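Local coordinates for protein MIPZ (Caulobacter crescentus, PDB 2XJ9) that is a P-loop ATPase that positions the division plane, inhibiting cell division through a gradient formed by localized dimerization and nucleoid binding, at residues Val9-Gly14 / Ser157-Thr162; Ala91-Ala96 / Ser116-Met121; Asn186-Ala189 / Asn195-Arg198. The protein carries 1 engineered substitution. All coordinates share one frame; numbering follows the deposited sequence.

Interaction 1. Residues Val9-Gly14 / Ser157-Thr162; sequences VGNEKG and SLYSLT. With AGS (phosphothiophosphoric acid-adenylate ester), chain F; AGS (phosphothiophosphoric acid-adenylate ester), chain D.
Tyr159 lays its ring against the backbone of Gly10, Asn11 and Glu12 and supplies most of what the helix side gives to this contact. With CG anti to the backbone N (chi1 177°), the ring is carried from the helix straight onto the loop. Asn11 CA sits over one face, 3.9 Å from the centroid of the Tyr159 ring in a CH-pi contact offset toward the rim, and Glu12 N lies over the same face, 3.5 Å from Tyr159 CD1. The phenol end reaches Gly10, with Tyr159 OH 3.1 Å from Gly10 O. This buried hydroxyl is hydrogen-bonded to His123 and Thr131. A leucine in its place would probably uncover the Asn11-Glu12 backbone and leave His123 without its hydroxyl partner.

The packing thins toward Leu158, which is partly exposed and comes no nearer to the loop than 4.8 Å. Of the Glu12 side chain it is CB that meets the ring, 4.0 Å from Tyr159 CD1, while its carboxylate turns to a salt bridge with Arg44 of the second subunit. Asn11 OD1 accepts from Lys13 N in an Asx turn (3.3 Å), the donor standing above the carbonyl plane. Beyond that turn, Lys13 crosses to the nucleotide held by the P-loop of the second subunit, its NZ bonding O2A at 2.7 Å and O3G at 2.8 Å. This is the signature lysine of the deviant Walker A motif.

The loop leaves the central parallel strand 5-9 and leads into helix 18-30. Asn11 ND2 binds the carbonyl of Pro132 on the adjacent strand 128-134, and helix 158-168 covers the loop through Tyr159, whose ring also touches Val129 of that strand.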
loop_
_atom_site.group_PDB
_atom_site.type_symbol
_atom_site.label_atom_id
_atom_site.label_comp_id
_atom_site.label_asym_id
_atom_site.label_seq_id
_atom_site.Cartn_x
_atom_site.Cartn_y
_atom_site.Cartn_z
ATOM N N VAL A 9 -8.714 1.087 12.116
ATOM C CA VAL A 9 -8.606 1.315 10.679
ATOM C C VAL A 9 -7.910 0.135 10.013
ATOM O O VAL A 9 -6.763 -0.148 10.294
ATOM C CB VAL A 9 -7.790 2.575 10.355
ATOM C CG1 VAL A 9 -7.786 2.783 8.882
ATOM C CG2 VAL A 9 -8.346 3.796 11.071
ATOM N N GLY A 10 -8.591 -0.552 9.114
ATOM C CA GLY A 10 -8.043 -1.797 8.633
ATOM C C GLY A 10 -8.252 -2.149 7.181
ATOM O O GLY A 10 -9.291 -1.884 6.595
ATOM N N ASN A 11 -7.222 -2.754 6.609
ATOM C CA ASN A 11 -7.281 -3.387 5.309
ATOM C C ASN A 11 -5.946 -4.085 5.133
ATOM O O ASN A 11 -4.912 -3.441 5.249
ATOM C CB ASN A 11 -7.447 -2.351 4.214
ATOM C CG ASN A 11 -7.928 -2.954 2.905
ATOM O OD1 ASN A 11 -7.792 -4.146 2.661
ATOM N ND2 ASN A 11 -8.497 -2.123 2.054
ATOM N N GLU A 12 -5.953 -5.393 4.893
ATOM C CA GLU A 12 -4.715 -6.112 4.642
ATOM C C GLU A 12 -3.953 -5.583 3.394
ATOM O O GLU A 12 -2.727 -5.626 3.346
ATOM C CB GLU A 12 -5.000 -7.603 4.494
ATOM C CG GLU A 12 -3.804 -8.403 4.026
ATOM C CD GLU A 12 -3.594 -9.669 4.829
ATOM O OE1 GLU A 12 -4.538 -10.076 5.546
ATOM O OE2 GLU A 12 -2.483 -10.243 4.726
ATOM N N LYS A 13 -4.691 -5.095 2.395
ATOM C CA LYS A 13 -4.120 -4.484 1.195
ATOM C C LYS A 13 -3.219 -3.294 1.513
ATOM O O LYS A 13 -3.563 -2.472 2.356
ATOM C CB LYS A 13 -5.247 -4.023 0.272
ATOM C CG LYS A 13 -5.055 -4.411 -1.172
ATOM C CD LYS A 13 -3.746 -3.916 -1.672
ATOM C CE LYS A 13 -3.539 -4.309 -3.113
ATOM N NZ LYS A 13 -2.125 -4.030 -3.481
ATOM N N GLY A 14 -2.069 -3.196 0.845
ATOM C CA GLY A 14 -1.170 -2.087 1.090
ATOM C C GLY A 14 -1.739 -0.875 0.389
ATOM O O GLY A 14 -2.428 -1.005 -0.610
ATOM N N SER A 157 -13.065 -13.311 1.179
ATOM C CA SER A 157 -11.632 -13.465 0.998
ATOM C C SER A 157 -10.809 -13.022 2.203
ATOM O O SER A 157 -11.330 -12.424 3.141
ATOM C CB SER A 157 -11.178 -12.703 -0.246
ATOM O OG SER A 157 -9.795 -12.887 -0.446
ATOM N N LEU A 158 -9.513 -13.302 2.136
ATOM C CA LEU A 158 -8.592 -13.196 3.271
ATOM C C LEU A 158 -8.924 -12.179 4.364
ATOM O O LEU A 158 -8.885 -12.508 5.549
ATOM C CB LEU A 158 -7.168 -12.945 2.766
ATOM C CG LEU A 158 -6.143 -14.071 2.917
ATOM C CD1 LEU A 158 -6.777 -15.446 2.778
ATOM C CD2 LEU A 158 -5.026 -13.885 1.899
ATOM N N TYR A 159 -9.210 -10.941 3.982
ATOM C CA TYR A 159 -9.379 -9.891 4.971
ATOM C C TYR A 159 -10.793 -9.867 5.524
ATOM O O TYR A 159 -11.008 -9.511 6.687
ATOM C CB TYR A 159 -9.030 -8.527 4.401
ATOM C CG TYR A 159 -9.266 -7.432 5.392
ATOM C CD1 TYR A 159 -8.452 -7.290 6.489
ATOM C CD2 TYR A 159 -10.316 -6.559 5.248
ATOM C CE1 TYR A 159 -8.665 -6.292 7.414
ATOM C CE2 TYR A 159 -10.543 -5.550 6.171
ATOM C CZ TYR A 159 -9.713 -5.421 7.256
ATOM O OH TYR A 159 -9.925 -4.421 8.191
ATOM N N SER A 160 -11.762 -10.229 4.689
ATOM C CA SER A 160 -13.134 -10.383 5.159
ATOM C C SER A 160 -13.116 -11.297 6.345
ATOM O O SER A 160 -13.693 -10.981 7.372
ATOM C CB SER A 160 -14.022 -10.996 4.086
ATOM O OG SER A 160 -14.538 -9.991 3.245
ATOM N N LEU A 161 -12.426 -12.428 6.199
ATOM C CA LEU A 161 -12.317 -13.411 7.291
ATOM C C LEU A 161 -11.647 -12.831 8.538
ATOM O O LEU A 161 -12.074 -13.095 9.653
ATOM C CB LEU A 161 -11.576 -14.673 6.843
ATOM C CG LEU A 161 -12.095 -15.350 5.574
ATOM C CD1 LEU A 161 -11.186 -16.503 5.158
ATOM C CD2 LEU A 161 -13.535 -15.806 5.783
ATOM N N THR A 162 -10.602 -12.036 8.351
ATOM C CA THR A 162 -9.951 -11.404 9.489
ATOM C C THR A 162 -10.935 -10.615 10.368
ATOM O O THR A 162 -10.819 -10.615 11.590
ATOM C CB THR A 162 -8.788 -10.506 9.044
ATOM O OG1 THR A 162 -7.692 -11.332 8.629
ATOM C CG2 THR A 162 -8.351 -9.567 10.176
HETATM P PG AGS F . 1.105 -4.077 -1.777
HETATM S S1G AGS F . 1.764 -5.203 -2.534
HETATM O O2G AGS F . 1.920 -3.392 -0.676
HETATM O O3G AGS F . -0.304 -4.396 -1.348
HETATM P PB AGS F . 1.593 -2.798 -4.358
HETATM O O1B AGS F . 2.849 -2.016 -4.106
HETATM O O2B AGS F . 1.560 -4.177 -4.942
HETATM O O3B AGS F . 0.873 -2.920 -2.900
HETATM P PA AGS F . -0.330 -2.248 -6.335
HETATM O O1A AGS F . 0.610 -2.527 -7.470
HETATM O O2A AGS F . -1.391 -3.260 -6.005
HETATM O O3A AGS F . 0.599 -1.798 -5.104
HETATM O "O5'" AGS F . -1.085 -0.864 -6.615
HETATM C "C5'" AGS F . -1.837 -0.192 -5.616
HETATM C "C4'" AGS F . -3.206 0.176 -6.210
HETATM O "O4'" AGS F . -3.023 1.145 -7.220
HETATM C "C3'" AGS F . -3.951 -0.961 -6.894
HETATM O "O3'" AGS F . -5.367 -0.863 -6.660
HETATM C "C2'" AGS F . -3.714 -0.787 -8.371
HETATM O "O2'" AGS F . -4.967 -1.126 -8.913
HETATM C "C1'" AGS F . -3.493 0.692 -8.502
HETATM N N9 AGS F . -2.470 1.295 -9.414
HETATM C C8 AGS F . -1.145 1.239 -9.208
HETATM N N7 AGS F . -0.499 1.961 -10.143
HETATM C C5 AGS F . -1.410 2.526 -10.963
HETATM C C6 AGS F . -1.360 3.418 -12.154
HETATM N N6 AGS F . -0.179 3.863 -12.659
HETATM N N1 AGS F . -2.545 3.769 -12.704
HETATM C C2 AGS F . -3.726 3.328 -12.191
HETATM N N3 AGS F . -3.843 2.524 -11.117
HETATM C C4 AGS F . -2.723 2.098 -10.468
HETATM P PG AGS D . 0.307 0.752 4.190
HETATM S S1G AGS D . 0.023 -0.707 3.830
HETATM O O2G AGS D . 1.658 1.277 3.756
HETATM O O3G AGS D . 0.021 1.157 5.620
HETATM P PB AGS D . -1.847 2.640 3.976
HETATM O O1B AGS D . -3.159 1.890 3.903
HETATM O O2B AGS D . -1.270 3.234 5.235
HETATM O O3B AGS D . -0.756 1.629 3.337
HETATM P PA AGS D . -1.625 5.322 3.046
HETATM O O1A AGS D . -2.587 5.961 4.025
HETATM O O2A AGS D . -0.163 5.483 3.251
HETATM O O3A AGS D . -1.960 3.780 2.863
HETATM O "O5'" AGS D . -1.994 5.799 1.564
HETATM C "C5'" AGS D . -1.249 5.305 0.464
HETATM C "C4'" AGS D . -0.648 6.470 -0.338
HETATM O "O4'" AGS D . -1.747 7.196 -0.822
HETATM C "C3'" AGS D . 0.146 7.485 0.466
HETATM O "O3'" AGS D . 1.149 8.039 -0.367
HETATM C "C2'" AGS D . -0.797 8.618 0.806
HETATM O "O2'" AGS D . -0.039 9.832 0.904
HETATM C "C1'" AGS D . -1.736 8.552 -0.380
HETATM N N9 AGS D . -3.188 8.793 -0.213
HETATM C C8 AGS D . -4.063 7.992 0.438
HETATM N N7 AGS D . -5.335 8.475 0.349
HETATM C C5 AGS D . -5.262 9.592 -0.397
HETATM C C6 AGS D . -6.216 10.579 -0.880
HETATM N N6 AGS D . -7.521 10.454 -0.565
HETATM N N1 AGS D . -5.733 11.586 -1.637
HETATM C C2 AGS D . -4.435 11.725 -1.950
HETATM N N3 AGS D . -3.504 10.865 -1.543
HETATM C C4 AGS D . -3.858 9.798 -0.783
#

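Interaction 2. Residues Ala91-Ala96 / Ser116-Met121; sequences AGFEAA and SAITRM
Phe93 is the first residue of 91-96 to meet the second helix, and it does so with both its stem and its ring. Its CG lies anti to the backbone N (chi1 -174°), which sends the ring across toward Ile118 and Met121. At the stem, Phe93 CB touches the methyl Ile118 CG2 at 4.1 Å. Farther out, the ring slides past the Met121 side chain, the two running in opposite directions. Met121 CB meets the ring edge in its plane, 3.9 Å from Phe93 CE2, whereas the terminal methyl approaches obliquely, Met121 CE lying 3.3 Å from Phe93 CD2. Bends at chi2 and chi3 fold the thioether back so that this methyl reaches the ring. The backbone carbonyl of Ile118 also borders the ring.

Glu94 follows at the partly exposed side of the contact. Its side chain crosses that of Met121 at about a right angle, and Glu94 OE2 comes to 3.9 Å from Met121 CE, so the methyl is bordered by the aromatic ring and by a carboxylate. The charge itself looks elsewhere, toward a long, weak ion pair with Arg125. Past Glu94 the helix turns away, and Ala96 packs on Leu74.

Across the contact, Ser116 is the N-cap of helix 117-124, its OG accepting weakly from Thr119 N at 3.3 Å. The two short helical segments approach to 10.4 Å between axes, with N-to-C directions 39° apart. Helices running in roughly the same direction and joined by the parallel strand 106-110 are those of successive beta-alpha-beta crossovers, packed side by side on one flank of the alpha/beta P-loop fold.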
loop_
_atom_site.group_PDB
_atom_site.type_symbol
_atom_site.label_atom_id
_atom_site.label_comp_id
_atom_site.label_asym_id
_atom_site.label_seq_id
_atom_site.Cartn_x
_atom_site.Cartn_y
_atom_site.Cartn_z
ATOM N N ALA A 91 2.506 -8.056 24.191
ATOM C CA ALA A 91 2.690 -7.498 25.528
ATOM C C ALA A 91 2.723 -5.978 25.490
ATOM O O ALA A 91 2.055 -5.325 26.287
ATOM C CB ALA A 91 3.947 -8.040 26.166
ATOM N N GLY A 92 3.503 -5.431 24.551
ATOM C CA GLY A 92 3.564 -3.995 24.284
ATOM C C GLY A 92 2.220 -3.375 23.943
ATOM O O GLY A 92 1.854 -2.339 24.493
ATOM N N PHE A 93 1.479 -4.012 23.040
ATOM C CA PHE A 93 0.117 -3.583 22.729
ATOM C C PHE A 93 -0.678 -3.439 24.026
ATOM O O PHE A 93 -1.142 -2.349 24.356
ATOM C CB PHE A 93 -0.556 -4.588 21.786
ATOM C CG PHE A 93 -1.912 -4.158 21.290
ATOM C CD1 PHE A 93 -2.306 -2.837 21.354
ATOM C CD2 PHE A 93 -2.798 -5.091 20.774
ATOM C CE1 PHE A 93 -3.555 -2.448 20.908
ATOM C CE2 PHE A 93 -4.055 -4.717 20.330
ATOM C CZ PHE A 93 -4.430 -3.392 20.395
ATOM N N GLU A 94 -0.819 -4.558 24.738
ATOM C CA GLU A 94 -1.422 -4.639 26.067
ATOM C C GLU A 94 -1.232 -3.376 26.884
ATOM O O GLU A 94 -2.190 -2.675 27.210
ATOM C CB GLU A 94 -0.767 -5.790 26.820
ATOM C CG GLU A 94 -1.696 -6.909 27.220
ATOM C CD GLU A 94 -2.765 -7.132 26.197
ATOM O OE1 GLU A 94 -3.344 -6.118 25.740
ATOM O OE2 GLU A 94 -3.020 -8.312 25.860
ATOM N N ALA A 95 0.022 -3.121 27.240
ATOM C CA ALA A 95 0.416 -1.909 27.952
ATOM C C ALA A 95 -0.184 -0.647 27.355
ATOM O O ALA A 95 -0.758 0.165 28.062
ATOM C CB ALA A 95 1.921 -1.796 27.972
ATOM N N ALA A 96 -0.032 -0.475 26.049
ATOM C CA ALA A 96 -0.507 0.733 25.390
ATOM C C ALA A 96 -2.039 0.824 25.354
ATOM O O ALA A 96 -2.597 1.886 25.604
ATOM C CB ALA A 96 0.081 0.846 23.987
ATOM N N SER A 116 -0.833 -10.024 11.419
ATOM C CA SER A 116 -0.022 -10.168 12.627
ATOM C C SER A 116 -0.878 -10.409 13.856
ATOM O O SER A 116 -2.107 -10.297 13.814
ATOM C CB SER A 116 0.885 -8.950 12.850
ATOM O OG SER A 116 0.145 -7.750 12.988
ATOM N N ALA A 117 -0.223 -10.739 14.959
ATOM C CA ALA A 117 -0.957 -11.036 16.172
ATOM C C ALA A 117 -1.646 -9.768 16.648
ATOM O O ALA A 117 -2.858 -9.746 16.873
ATOM C CB ALA A 117 -0.024 -11.570 17.240
ATOM N N ILE A 118 -0.867 -8.702 16.799
ATOM C CA ILE A 118 -1.428 -7.477 17.334
ATOM C C ILE A 118 -2.537 -6.955 16.428
ATOM O O ILE A 118 -3.570 -6.480 16.884
ATOM C CB ILE A 118 -0.355 -6.437 17.577
ATOM C CG1 ILE A 118 0.388 -6.114 16.291
ATOM C CG2 ILE A 118 0.628 -6.948 18.615
ATOM C CD1 ILE A 118 1.476 -5.068 16.491
ATOM N N THR A 119 -2.341 -7.074 15.128
ATOM C CA THR A 119 -3.411 -6.737 14.214
ATOM C C THR A 119 -4.688 -7.524 14.511
ATOM O O THR A 119 -5.739 -6.929 14.691
ATOM C CB THR A 119 -2.983 -6.927 12.768
ATOM O OG1 THR A 119 -2.444 -5.688 12.301
ATOM C CG2 THR A 119 -4.178 -7.314 11.901
ATOM N N ARG A 120 -4.598 -8.849 14.571
ATOM C CA ARG A 120 -5.771 -9.665 14.877
ATOM C C ARG A 120 -6.395 -9.332 16.241
ATOM O O ARG A 120 -7.606 -9.438 16.440
ATOM C CB ARG A 120 -5.392 -11.134 14.866
ATOM C CG ARG A 120 -4.689 -11.597 13.624
ATOM C CD ARG A 120 -5.326 -12.901 13.223
ATOM N NE ARG A 120 -4.967 -13.288 11.901
ATOM C CZ ARG A 120 -5.678 -13.385 10.780
ATOM N NH1 ARG A 120 -6.985 -13.161 10.659
ATOM N NH2 ARG A 120 -4.986 -13.763 9.723
ATOM N N MET A 121 -5.551 -8.949 17.190
ATOM C CA MET A 121 -6.004 -8.604 18.529
ATOM C C MET A 121 -6.813 -7.329 18.506
ATOM O O MET A 121 -7.727 -7.147 19.307
ATOM C CB MET A 121 -4.809 -8.399 19.459
ATOM C CG MET A 121 -4.156 -9.662 19.940
ATOM S SD MET A 121 -4.177 -9.605 21.728
ATOM C CE MET A 121 -3.363 -8.044 22.033
#

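Interaction 3. Residues Asn186-Ala189 / Asn195-Arg198; sequences NRLA and NRKR. With AGS (phosphothiophosphoric acid-adenylate ester), chain D.
Arg196 reaches from its helix to the backbone of Ala189, and its side chain crosses that of Leu188 at about a right angle on the way. CG of Arg196 is anti to the backbone N (chi1 -178°), and bends at chi2 and chi3 turn the guanidinium toward the loop. Arg196 NH1 donates to Ala189 O at 3.2 Å; the acceptor lies at the guanidinium edge but 20° out of its plane, and the donor is tilted 29° from the carbonyl plane. A weaker bond runs from Arg196 NH2 to the same Ala189 O at 3.4 Å, making a forked hold on one oxygen. Alongside it, Leu188 CD2 rests obliquely on the group, 3.7 Å from Arg196 NH2, and its methyl also touches the aliphatic part at Arg196 CD, 3.8 Å away.

Directly before this surface contact, the loop faces the nucleotide bound to this subunit. Arg187 CG lies 3.3 Å from C5 of the adenine, and the guanidinium of Arg187 turns one face to the ribose O4'. The same side chain bonds Asn134 of the second subunit through NH1 and packs on Arg187 of that subunit, so base and dimer interface meet here.

The helix thus holds the loop through a backbone carbonyl rather than a matching acidic side chain. Arg196 adds a weak bond to Thr190 O and a long, weak ion pair with Asp135, so its charge is probably spread over several modest partners. A neutral carbonyl gripped by two N-H groups, one of them weakly, probably ties the loop to the helix without neutralising the arginine.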
loop_
_atom_site.group_PDB
_atom_site.type_symbol
_atom_site.label_atom_id
_atom_site.label_comp_id
_atom_site.label_asym_id
_atom_site.label_seq_id
_atom_site.Cartn_x
_atom_site.Cartn_y
_atom_site.Cartn_z
ATOM N N ASN A 186 -11.505 5.096 -1.531
ATOM C CA ASN A 186 -10.575 6.187 -1.302
ATOM C C ASN A 186 -9.724 6.483 -2.556
ATOM O O ASN A 186 -9.622 5.655 -3.457
ATOM C CB ASN A 186 -9.728 5.820 -0.084
ATOM C CG ASN A 186 -8.683 6.847 0.237
ATOM O OD1 ASN A 186 -7.476 6.554 0.247
ATOM N ND2 ASN A 186 -9.125 8.061 0.510
ATOM N N ARG A 187 -9.136 7.673 -2.627
ATOM C CA ARG A 187 -8.390 8.102 -3.820
ATOM C C ARG A 187 -9.186 7.998 -5.115
ATOM O O ARG A 187 -8.658 7.593 -6.138
ATOM C CB ARG A 187 -7.073 7.340 -3.972
ATOM C CG ARG A 187 -5.967 7.873 -3.084
ATOM C CD ARG A 187 -4.775 8.307 -3.906
ATOM N NE ARG A 187 -3.709 7.321 -3.886
ATOM C CZ ARG A 187 -2.509 7.536 -4.400
ATOM N NH1 ARG A 187 -1.592 6.590 -4.336
ATOM N NH2 ARG A 187 -2.231 8.695 -4.972
ATOM N N LEU A 188 -10.453 8.375 -5.065
ATOM C CA LEU A 188 -11.258 8.419 -6.265
ATOM C C LEU A 188 -10.743 9.496 -7.227
ATOM O O LEU A 188 -10.301 10.576 -6.804
ATOM C CB LEU A 188 -12.719 8.666 -5.911
ATOM C CG LEU A 188 -13.379 7.547 -5.099
ATOM C CD1 LEU A 188 -14.321 8.117 -4.033
ATOM C CD2 LEU A 188 -14.090 6.546 -5.991
ATOM N N ALA A 189 -10.789 9.182 -8.522
ATOM C CA ALA A 189 -10.386 10.113 -9.554
ATOM C C ALA A 189 -11.586 10.476 -10.405
ATOM O O ALA A 189 -12.721 10.187 -10.034
ATOM C CB ALA A 189 -9.299 9.504 -10.401
ATOM N N ASN A 195 -15.343 1.022 -14.903
ATOM C CA ASN A 195 -14.694 0.272 -13.815
ATOM C C ASN A 195 -15.340 0.569 -12.448
ATOM O O ASN A 195 -15.525 -0.345 -11.621
ATOM C CB ASN A 195 -13.167 0.527 -13.791
ATOM C CG ASN A 195 -12.393 -0.468 -12.881
ATOM O OD1 ASN A 195 -11.610 -0.063 -12.006
ATOM N ND2 ASN A 195 -12.607 -1.768 -13.104
ATOM N N ARG A 196 -15.701 1.841 -12.227
ATOM C CA ARG A 196 -16.348 2.265 -10.975
ATOM C C ARG A 196 -17.730 1.636 -10.809
ATOM O O ARG A 196 -18.238 1.491 -9.696
ATOM C CB ARG A 196 -16.459 3.789 -10.906
ATOM C CG ARG A 196 -17.069 4.304 -9.605
ATOM C CD ARG A 196 -16.188 5.368 -8.960
ATOM N NE ARG A 196 -16.251 6.634 -9.689
ATOM C CZ ARG A 196 -15.198 7.389 -10.006
ATOM N NH1 ARG A 196 -15.390 8.523 -10.672
ATOM N NH2 ARG A 196 -13.960 7.024 -9.661
ATOM N N LYS A 197 -18.326 1.253 -11.927
ATOM C CA LYS A 197 -19.627 0.622 -11.907
ATOM C C LYS A 197 -19.495 -0.884 -11.667
ATOM O O LYS A 197 -20.092 -1.427 -10.730
ATOM C CB LYS A 197 -20.344 0.894 -13.224
ATOM C CG LYS A 197 -21.839 0.896 -13.084
ATOM C CD LYS A 197 -22.302 -0.337 -12.336
ATOM C CE LYS A 197 -23.810 -0.425 -12.389
ATOM N NZ LYS A 197 -24.281 -0.176 -13.785
ATOM N N ARG A 198 -18.715 -1.561 -12.511
ATOM C CA ARG A 198 -18.532 -2.998 -12.346
ATOM C C ARG A 198 -18.154 -3.279 -10.900
ATOM O O ARG A 198 -18.588 -4.277 -10.318
ATOM C CB ARG A 198 -17.435 -3.539 -13.257
ATOM C CG ARG A 198 -17.620 -3.276 -14.737
ATOM C CD ARG A 198 -16.668 -4.165 -15.550
ATOM N NE ARG A 198 -15.866 -3.428 -16.487
ATOM C CZ ARG A 198 -15.705 -3.568 -17.803
ATOM N NH1 ARG A 198 -16.297 -4.478 -18.574
ATOM N NH2 ARG A 198 -14.871 -2.704 -18.346
HETATM P PG AGS D . 0.307 0.752 4.190
HETATM S S1G AGS D . 0.023 -0.707 3.830
HETATM O O2G AGS D . 1.658 1.277 3.756
HETATM O O3G AGS D . 0.021 1.157 5.620
HETATM P PB AGS D . -1.847 2.640 3.976
HETATM O O1B AGS D . -3.159 1.890 3.903
HETATM O O2B AGS D . -1.270 3.234 5.235
HETATM O O3B AGS D . -0.756 1.629 3.337
HETATM P PA AGS D . -1.625 5.322 3.046
HETATM O O1A AGS D . -2.587 5.961 4.025
HETATM O O2A AGS D . -0.163 5.483 3.251
HETATM O O3A AGS D . -1.960 3.780 2.863
HETATM O "O5'" AGS D . -1.994 5.799 1.564
HETATM C "C5'" AGS D . -1.249 5.305 0.464
HETATM C "C4'" AGS D . -0.648 6.470 -0.338
HETATM O "O4'" AGS D . -1.747 7.196 -0.822
HETATM C "C3'" AGS D . 0.146 7.485 0.466
HETATM O "O3'" AGS D . 1.149 8.039 -0.367
HETATM C "C2'" AGS D . -0.797 8.618 0.806
HETATM O "O2'" AGS D . -0.039 9.832 0.904
HETATM C "C1'" AGS D . -1.736 8.552 -0.380
HETATM N N9 AGS D . -3.188 8.793 -0.213
HETATM C C8 AGS D . -4.063 7.992 0.438
HETATM N N7 AGS D . -5.335 8.475 0.349
HETATM C C5 AGS D . -5.262 9.592 -0.397
HETATM C C6 AGS D . -6.216 10.579 -0.880
HETATM N N6 AGS D . -7.521 10.454 -0.565
HETATM N N1 AGS D . -5.733 11.586 -1.637
HETATM C C2 AGS D . -4.435 11.725 -1.950
HETATM N N3 AGS D . -3.504 10.865 -1.543
HETATM C C4 AGS D . -3.858 9.798 -0.783
#

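In the fold
Interactions 1 and 3 border the nucleotides held between the two subunits: their centres lie about 19 Å apart without touching, yet both meet the nucleotide of this subunit, interaction 1 near its thiophosphate and interaction 3 at the adenine and ribose. Both also meet the second subunit, whose nucleotide receives Lys13. Interaction 2 stands farther out, the side chain of Ile118 about 13 Å from a bound nucleotide. It adjoins interaction 1, at about 17 Å between centres, where Arg120 NH1 comes to 2.8 Å from Thr162 OG1. Interactions 2 and 3, with centres about 33 Å apart, lie on opposite sides of the chain's centre.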